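Local coordinates for manganese-containing pseudocatalase (Thermus thermophilus, PDB 2V8T), which probably breaks down hydrogen peroxide to water and oxygen, as expected of a catalase, at a site that holds two manganese ions, at residues E17-P20 / N21-A24; F34-M37 / S38-M41; V110-A113 / A114-I117; G275-A278 / A279-A282. All coordinates share one frame; numbering follows the deposited sequence. Where two conformers were deposited one is given.

Contact 1 of 4, residues E17-P20 / N21-A24; sequences EQDP and NAAA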
# COMPACT_ATOMS: atom_id res chain seq x y z
N GLU A 17 -23.02 10.58 24.37
CA GLU A 17 -23.44 9.49 23.52
C GLU A 17 -22.35 9.24 22.48
O GLU A 17 -21.45 10.07 22.30
CB GLU A 17 -24.80 9.68 22.88
CG GLU A 17 -24.80 10.79 21.96
CD GLU A 17 -26.23 11.01 21.35
OE1 GLU A 17 -27.15 10.20 21.57
OE2 GLU A 17 -26.39 11.98 20.61
N GLN A 18 -22.46 8.15 21.78
CA GLN A 18 -21.49 7.82 20.77
C GLN A 18 -21.49 8.88 19.66
O GLN A 18 -22.54 9.41 19.28
CB GLN A 18 -21.80 6.47 20.03
CG GLN A 18 -21.60 5.31 20.91
CD GLN A 18 -22.33 4.06 20.42
OE1 GLN A 18 -23.58 4.07 20.37
NE2 GLN A 18 -21.61 3.05 20.01
N ASP A 19 -20.29 9.10 19.10
CA ASP A 19 -20.12 10.04 17.98
C ASP A 19 -19.13 9.42 17.02
O ASP A 19 -17.91 9.71 17.05
CB ASP A 19 -19.69 11.41 18.45
CG ASP A 19 -19.74 12.44 17.31
OD1 ASP A 19 -19.71 12.07 16.11
OD2 ASP A 19 -19.78 13.65 17.67
N PRO A 20 -19.60 8.52 16.13
CA PRO A 20 -18.71 7.81 15.23
C PRO A 20 -17.86 8.74 14.37
O PRO A 20 -16.66 8.53 14.22
CB PRO A 20 -19.66 6.93 14.40
CG PRO A 20 -20.82 6.65 15.37
CD PRO A 20 -20.99 7.99 16.08
N ASN A 21 -18.49 9.74 13.73
CA ASN A 21 -17.72 10.58 12.84
C ASN A 21 -16.68 11.44 13.58
O ASN A 21 -15.61 11.73 13.04
CB ASN A 21 -18.59 11.41 11.92
CG ASN A 21 -19.29 10.58 10.85
OD1 ASN A 21 -18.96 9.39 10.65
ND2 ASN A 21 -20.20 11.21 10.13
N ALA A 22 -16.97 11.84 14.83
CA ALA A 22 -15.92 12.49 15.63
C ALA A 22 -14.74 11.53 15.83
O ALA A 22 -13.58 11.92 15.69
CB ALA A 22 -16.45 12.95 16.95
N ALA A 23 -15.04 10.27 16.18
CA ALA A 23 -13.98 9.28 16.34
C ALA A 23 -13.15 9.14 15.06
O ALA A 23 -11.93 9.01 15.09
CB ALA A 23 -14.58 7.94 16.74
N ALA A 24 -13.84 9.11 13.90
CA ALA A 24 -13.16 8.96 12.61
C ALA A 24 -12.22 10.11 12.34
O ALA A 24 -11.15 9.91 11.77
CB ALA A 24 -14.19 8.81 11.49
O HOH W 1 -21.14 10.89 14.15
O HOH W 2 -17.23 7.28 11.25
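D19 and A22 meet where the chain enters helix 20-26. The D19 side chain can be followed outward. CB lies 3.9 Å from A22 CB. CG is placed opposite the D19 backbone N (chi1 -171°), which turns the carboxylate along the chain toward the start of the helix. CG then rests 3.3 Å from A22 CB, so the methyl packs against the carboxylate carbon. OD1 accepts a hydrogen bond from A22 N at 3.0 Å. The N-H comes from above the carboxylate plane, 63° out of it. This makes D19 the N-cap of the helix. OD1 also accepts from a water at 2.7 Å, and the same water accepts from N21 N, so one carboxylate oxygen serves two amides of the first turn, one directly and one through water. OD2 touches the A22 methyl at 3.5 Å. Its polar partners lie beyond the turn: a salt bridge to K108 of the second subunit and a hydrogen bond from N171. With an alanine here, A22 N would probably lose its cap and K108 of the second subunit its carboxylate mate. A23 N donates to D19 O at 3.1 Å, and A24 N donates to P20 O at 2.9 Å. N21 turns its ND2 to D109 of the second subunit.

Contact 2 of 4, residues F34-M37 / S38-M41; sequences FGEM and STLM. With MN (manganese (II) ion), chain C.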
# COMPACT_ATOMS: atom_id res chain seq x y z
N PHE A 34 0.64 12.43 10.45
CA PHE A 34 1.15 13.32 11.49
C PHE A 34 0.45 13.06 12.84
O PHE A 34 0.38 13.93 13.71
CB PHE A 34 1.07 14.79 11.07
CG PHE A 34 1.92 15.04 9.88
CD1 PHE A 34 3.27 15.09 10.00
CD2 PHE A 34 1.41 15.22 8.63
CE1 PHE A 34 4.09 15.31 8.92
CE2 PHE A 34 2.22 15.45 7.53
CZ PHE A 34 3.56 15.47 7.67
N GLY A 35 -0.04 11.85 13.02
CA GLY A 35 -0.61 11.45 14.28
C GLY A 35 0.46 11.02 15.28
O GLY A 35 1.66 10.99 15.03
N GLU A 36 -0.04 10.65 16.46
CA GLU A 36 0.84 10.30 17.58
C GLU A 36 1.62 9.05 17.30
O GLU A 36 2.73 8.87 17.83
CB GLU A 36 0.00 10.19 18.86
CG GLU A 36 -0.51 11.56 19.33
CD GLU A 36 0.55 12.41 19.94
OE1 GLU A 36 1.69 11.95 20.15
OE2 GLU A 36 0.30 13.63 20.23
N MET A 37 1.10 8.11 16.50
CA MET A 37 1.92 6.97 16.10
C MET A 37 3.20 7.42 15.40
O MET A 37 4.24 6.80 15.54
CB MET A 37 1.17 6.00 15.19
CG MET A 37 0.17 5.16 15.84
SD MET A 37 0.94 3.80 16.81
CE MET A 37 1.55 2.72 15.51
N SER A 38 3.08 8.45 14.56
CA SER A 38 4.23 8.93 13.83
C SER A 38 5.24 9.62 14.73
O SER A 38 6.44 9.34 14.60
CB SER A 38 3.83 9.86 12.70
OG SER A 38 3.17 9.08 11.73
N THR A 39 4.82 10.51 15.59
CA THR A 39 5.82 11.14 16.49
C THR A 39 6.45 10.09 17.39
O THR A 39 7.68 10.02 17.52
CB THR A 39 5.21 12.32 17.22
OG1 THR A 39 4.05 11.86 17.87
CG2 THR A 39 4.90 13.46 16.27
N LEU A 40 5.63 9.19 17.95
CA LEU A 40 6.15 8.08 18.74
C LEU A 40 7.21 7.33 17.98
O LEU A 40 8.33 7.10 18.48
CB LEU A 40 5.02 7.14 19.11
CG LEU A 40 5.46 5.80 19.69
CD1 LEU A 40 6.24 5.96 20.98
CD2 LEU A 40 4.22 4.91 19.88
N MET A 41 6.88 6.81 16.79
CA MET A 41 7.78 5.86 16.16
C MET A 41 9.00 6.56 15.57
O MET A 41 10.09 5.97 15.53
CB MET A 41 7.00 5.08 15.11
CG MET A 41 5.94 4.12 15.73
SD MET A 41 6.72 2.61 16.42
CE MET A 41 5.52 2.01 17.63
MN MN C . 2.37 13.74 21.17
O HOH W 3 3.57 14.15 19.53
O HOH W 4 1.09 15.56 21.09
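E36 and T39 are one helical turn apart, and their torsions turn the polar ends to each other. E36 has CG opposite its carbonyl carbon (chi1 -70°) and bends again at chi2 (-74°), which brings the carboxylate round to the manganese and near T39. T39 holds OG1 between its backbone N and carbonyl carbon (chi1 55°), on the side that faces E36. E36 OE1 then lies 3.3 Å from T39 OG1. This is the start of helix 36-49, one of the long helices of the ferritin-like fold that surrounds the two manganese ions. G35 is the N-cap residue. Its carbonyl O accepts from T39 N at 3.2 Å, with the donor in the carbonyl plane, and more weakly from S38 N. The next two bonds are ordinary helical ones: L40 N donates to E36 O and M41 N to M37 O. The E36 O atom also takes a weak bond from T39 OG1. S38 turns its OG back to R33 O and also to W133 NE1. M37 and M41 carry the helix to the subunit boundary, where M37 packs on Y45 of the third subunit and M41 on M41 of that subunit. The E36 carboxylate chelates one manganese through both oxygens. E70 and H73 bind the same ion, and two waters are also ligands. E36 OE2 also accepts from K162, which probably helps to hold the carboxylate in place. OE1 lies 2.2 Å from the manganese and OE2 lies 2.3 Å from it.

Contact 3 of 4, residues V110-A113 / A114-I117; sequences VRNA and AHFI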
# COMPACT_ATOMS: atom_id res chain seq x y z
N VAL A 110 -22.04 5.70 8.67
CA VAL A 110 -20.97 6.54 9.20
C VAL A 110 -19.78 6.52 8.25
O VAL A 110 -19.68 5.66 7.37
CB VAL A 110 -20.56 6.08 10.63
CG1 VAL A 110 -21.76 6.17 11.57
CG2 VAL A 110 -19.87 4.73 10.64
N ARG A 111 -18.84 7.44 8.44
CA ARG A 111 -17.65 7.47 7.58
C ARG A 111 -16.83 6.18 7.72
O ARG A 111 -16.43 5.58 6.72
CB ARG A 111 -16.77 8.67 7.87
CG ARG A 111 -17.40 10.01 7.50
CD ARG A 111 -16.45 11.17 7.77
NE ARG A 111 -15.31 11.17 6.84
CZ ARG A 111 -14.07 10.81 7.13
NH1 ARG A 111 -13.64 10.68 8.37
NH2 ARG A 111 -13.23 10.62 6.11
N ASN A 112 -16.57 5.80 8.97
CA ASN A 112 -15.64 4.71 9.28
C ASN A 112 -16.43 3.50 9.79
O ASN A 112 -16.72 3.37 10.98
CB ASN A 112 -14.57 5.16 10.27
CG ASN A 112 -13.54 4.10 10.51
OD1 ASN A 112 -13.81 2.90 10.40
ND2 ASN A 112 -12.32 4.51 10.89
N ALA A 113 -16.81 2.63 8.87
CA ALA A 113 -17.50 1.40 9.23
C ALA A 113 -16.52 0.40 9.87
O ALA A 113 -16.98 -0.49 10.60
CB ALA A 113 -18.19 0.79 7.98
N ALA A 114 -15.24 0.49 9.57
CA ALA A 114 -14.26 -0.44 10.13
C ALA A 114 -14.26 -0.42 11.65
O ALA A 114 -14.03 -1.46 12.27
CB ALA A 114 -12.87 -0.15 9.59
N HIS A 115 -14.50 0.75 12.27
CA HIS A 115 -14.60 0.83 13.72
C HIS A 115 -15.57 -0.18 14.31
O HIS A 115 -15.42 -0.56 15.46
CB HIS A 115 -15.08 2.24 14.12
CG HIS A 115 -14.02 3.26 14.19
ND1 HIS A 115 -14.32 4.60 14.01
CD2 HIS A 115 -12.71 3.14 14.55
CE1 HIS A 115 -13.19 5.25 14.25
NE2 HIS A 115 -12.19 4.42 14.59
N PHE A 116 -16.62 -0.54 13.52
CA PHE A 116 -17.70 -1.40 13.98
C PHE A 116 -17.64 -2.82 13.41
O PHE A 116 -18.35 -3.69 13.90
CB PHE A 116 -19.04 -0.75 13.64
CG PHE A 116 -19.21 0.56 14.32
CD1 PHE A 116 -19.71 0.55 15.64
CD2 PHE A 116 -18.87 1.74 13.72
CE1 PHE A 116 -19.83 1.69 16.37
CE2 PHE A 116 -18.96 2.94 14.47
CZ PHE A 116 -19.44 2.86 15.80
N ILE A 117 -16.84 -3.05 12.38
CA ILE A 117 -16.68 -4.37 11.76
C ILE A 117 -15.36 -5.00 12.21
O ILE A 117 -15.35 -6.04 12.85
CB ILE A 117 -16.78 -4.28 10.22
CG1 ILE A 117 -18.12 -3.69 9.76
CG2 ILE A 117 -16.52 -5.67 9.62
CD1 ILE A 117 -18.16 -3.33 8.29
O HOH W 5 -16.91 5.33 13.08
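N112 OD1 accepts a hydrogen bond from H115 N at 2.9 Å, a side-chain cap on the turn that leads into the short helix 114-117. The N-H arrives above the plane of the amide, 44° out of it. A113 O accepts from F116 N at 2.9 Å and, weakly, from I117 N. A water also joins N112 and H115: it probably donates to N112 O and lies 2.8 Å from H115 ND1, in the plane of the ring. With chi1 at -175°, N112 swings its amide away from its own backbone N and over the imidazole. The two planes are 7° apart, so amide and ring are stacked. N112 ND2 sits over the ring centre, 3.5 Å above its plane. At the far side of the ring H115 NE2 bonds to Q27. A leucine in place of N112 would probably leave H115 N without its cap and lose the flat amide stacked on the imidazole. The packing farther out is looser. A113 CB lies 4.1 Å from I117 CD1, and V110 CG2 lies 4.3 Å from F116 CE2. The A113 and A114 side is covered by R111 and M129 of the fourth subunit. One amide therefore does two jobs: its oxygen caps the turn, and its flat face, together with the water and Q27, probably helps to fix the tilt and rotation of the H115 ring.

Contact 4 of 4, residues G275-A278 / A279-A282; sequences GHDA and AEFA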
# COMPACT_ATOMS: atom_id res chain seq x y z
N GLY A 275 -16.84 -0.39 28.56
CA GLY A 275 -17.97 -1.16 29.01
C GLY A 275 -18.42 -2.19 28.01
O GLY A 275 -17.74 -2.49 27.02
N HIS A 276 -19.59 -2.77 28.25
CA HIS A 276 -20.12 -3.83 27.39
C HIS A 276 -20.82 -3.23 26.18
O HIS A 276 -21.64 -2.33 26.32
CB HIS A 276 -21.09 -4.67 28.21
CG HIS A 276 -21.67 -5.85 27.52
ND1 HIS A 276 -22.92 -6.31 27.89
CD2 HIS A 276 -21.19 -6.65 26.53
CE1 HIS A 276 -23.15 -7.36 27.13
NE2 HIS A 276 -22.14 -7.59 26.29
N ASP A 277 -20.56 -3.79 25.00
CA ASP A 277 -21.33 -3.52 23.79
C ASP A 277 -21.70 -4.88 23.21
O ASP A 277 -20.90 -5.55 22.54
CB ASP A 277 -20.54 -2.64 22.80
CG ASP A 277 -21.33 -2.22 21.58
OD1 ASP A 277 -22.25 -2.99 21.18
OD2 ASP A 277 -20.97 -1.16 20.99
N ALA A 278 -22.90 -5.36 23.56
CA ALA A 278 -23.31 -6.71 23.19
C ALA A 278 -23.34 -6.91 21.67
O ALA A 278 -22.98 -7.97 21.18
CB ALA A 278 -24.68 -7.03 23.79
N ALA A 279 -23.83 -5.91 20.92
CA ALA A 279 -23.87 -6.03 19.47
C ALA A 279 -22.48 -6.20 18.86
O ALA A 279 -22.31 -6.77 17.78
CB ALA A 279 -24.56 -4.84 18.85
N GLU A 280 -21.46 -5.67 19.53
CA GLU A 280 -20.10 -5.85 19.09
C GLU A 280 -19.45 -7.11 19.69
O GLU A 280 -18.29 -7.42 19.42
CB GLU A 280 -19.25 -4.64 19.41
CG GLU A 280 -19.53 -3.52 18.46
CD GLU A 280 -19.13 -3.84 17.01
OE1 GLU A 280 -18.48 -4.88 16.78
OE2 GLU A 280 -19.46 -3.03 16.09
N PHE A 281 -20.19 -7.84 20.53
CA PHE A 281 -19.66 -9.03 21.17
C PHE A 281 -18.41 -8.71 22.02
O PHE A 281 -17.48 -9.49 22.09
CB PHE A 281 -19.40 -10.17 20.19
CG PHE A 281 -20.46 -10.27 19.12
CD1 PHE A 281 -21.75 -10.59 19.47
CD2 PHE A 281 -20.20 -9.95 17.79
CE1 PHE A 281 -22.78 -10.61 18.53
CE2 PHE A 281 -21.23 -9.95 16.86
CZ PHE A 281 -22.52 -10.29 17.23
N ALA A 282 -18.46 -7.53 22.66
CA ALA A 282 -17.23 -6.95 23.25
C ALA A 282 -17.53 -6.57 24.70
O ALA A 282 -18.39 -5.71 24.94
CB ALA A 282 -16.80 -5.75 22.41
O HOH W 6 -24.87 -3.31 21.87
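A G1 beta bulge closes this tight loop between strand 269-270 and helix 288-299. F281 and A282 both face D277, and F281 takes the positive phi (59°) of the bulge. D277 and A282 form a single antiparallel, hydrogen-bonded pair. D277 N donates to A282 O at 2.9 Å, almost straight, and A282 N donates back to D277 O at 3.1 Å. Inside the loop F281 N donates to A278 O. The D277 carboxylate reaches over the turn: OD1 accepts from E280 N at 3.2 Å, met from above the carboxylate plane. A water donates to the same OD1 and accepts from A279 N. The D277 and E280 side chains travel alongside each other, with E280 CG 3.7 Å from D277 OD2 and the carboxylate planes 77° apart. The H276 ring brings its edge to A282 O, with CD2 3.4 Å away, while its nitrogens bond to E94 N and F285 O. E280 OE1 forms a salt bridge with R164 of the fourth subunit. The two carboxylates come within 5.5 Å (D277 OD2 to E280 OE2) without touching. That arginine probably offsets the charge of E280, while D277 OD1 holds E280 N directly and A279 N through water.

Overall arrangement
From the N terminus, contact 1 starts helix 20-26 and contact 2 starts helix 36-49. Contact 3 follows helix 57-85 and opens the short helix 114-117. Contact 4 turns the tail of the chain before helix 288-299. Each is local, and they follow in series: none encloses or crosses another. Contacts 1 and 3 touch in space, with N21 OD1 probably hydrogen-bonded to R111 N and P20 packed on V110. Contact 3 also reaches contact 4, where F116 O comes very near E280 OE2, a doubtful contact since E280 has two conformers. Contact 2 stands apart at the manganese site, its centre about 22 Å from those of contacts 1 and 3. Contacts 3 and 4 both meet the fourth subunit, and contacts 2 and 4 the third.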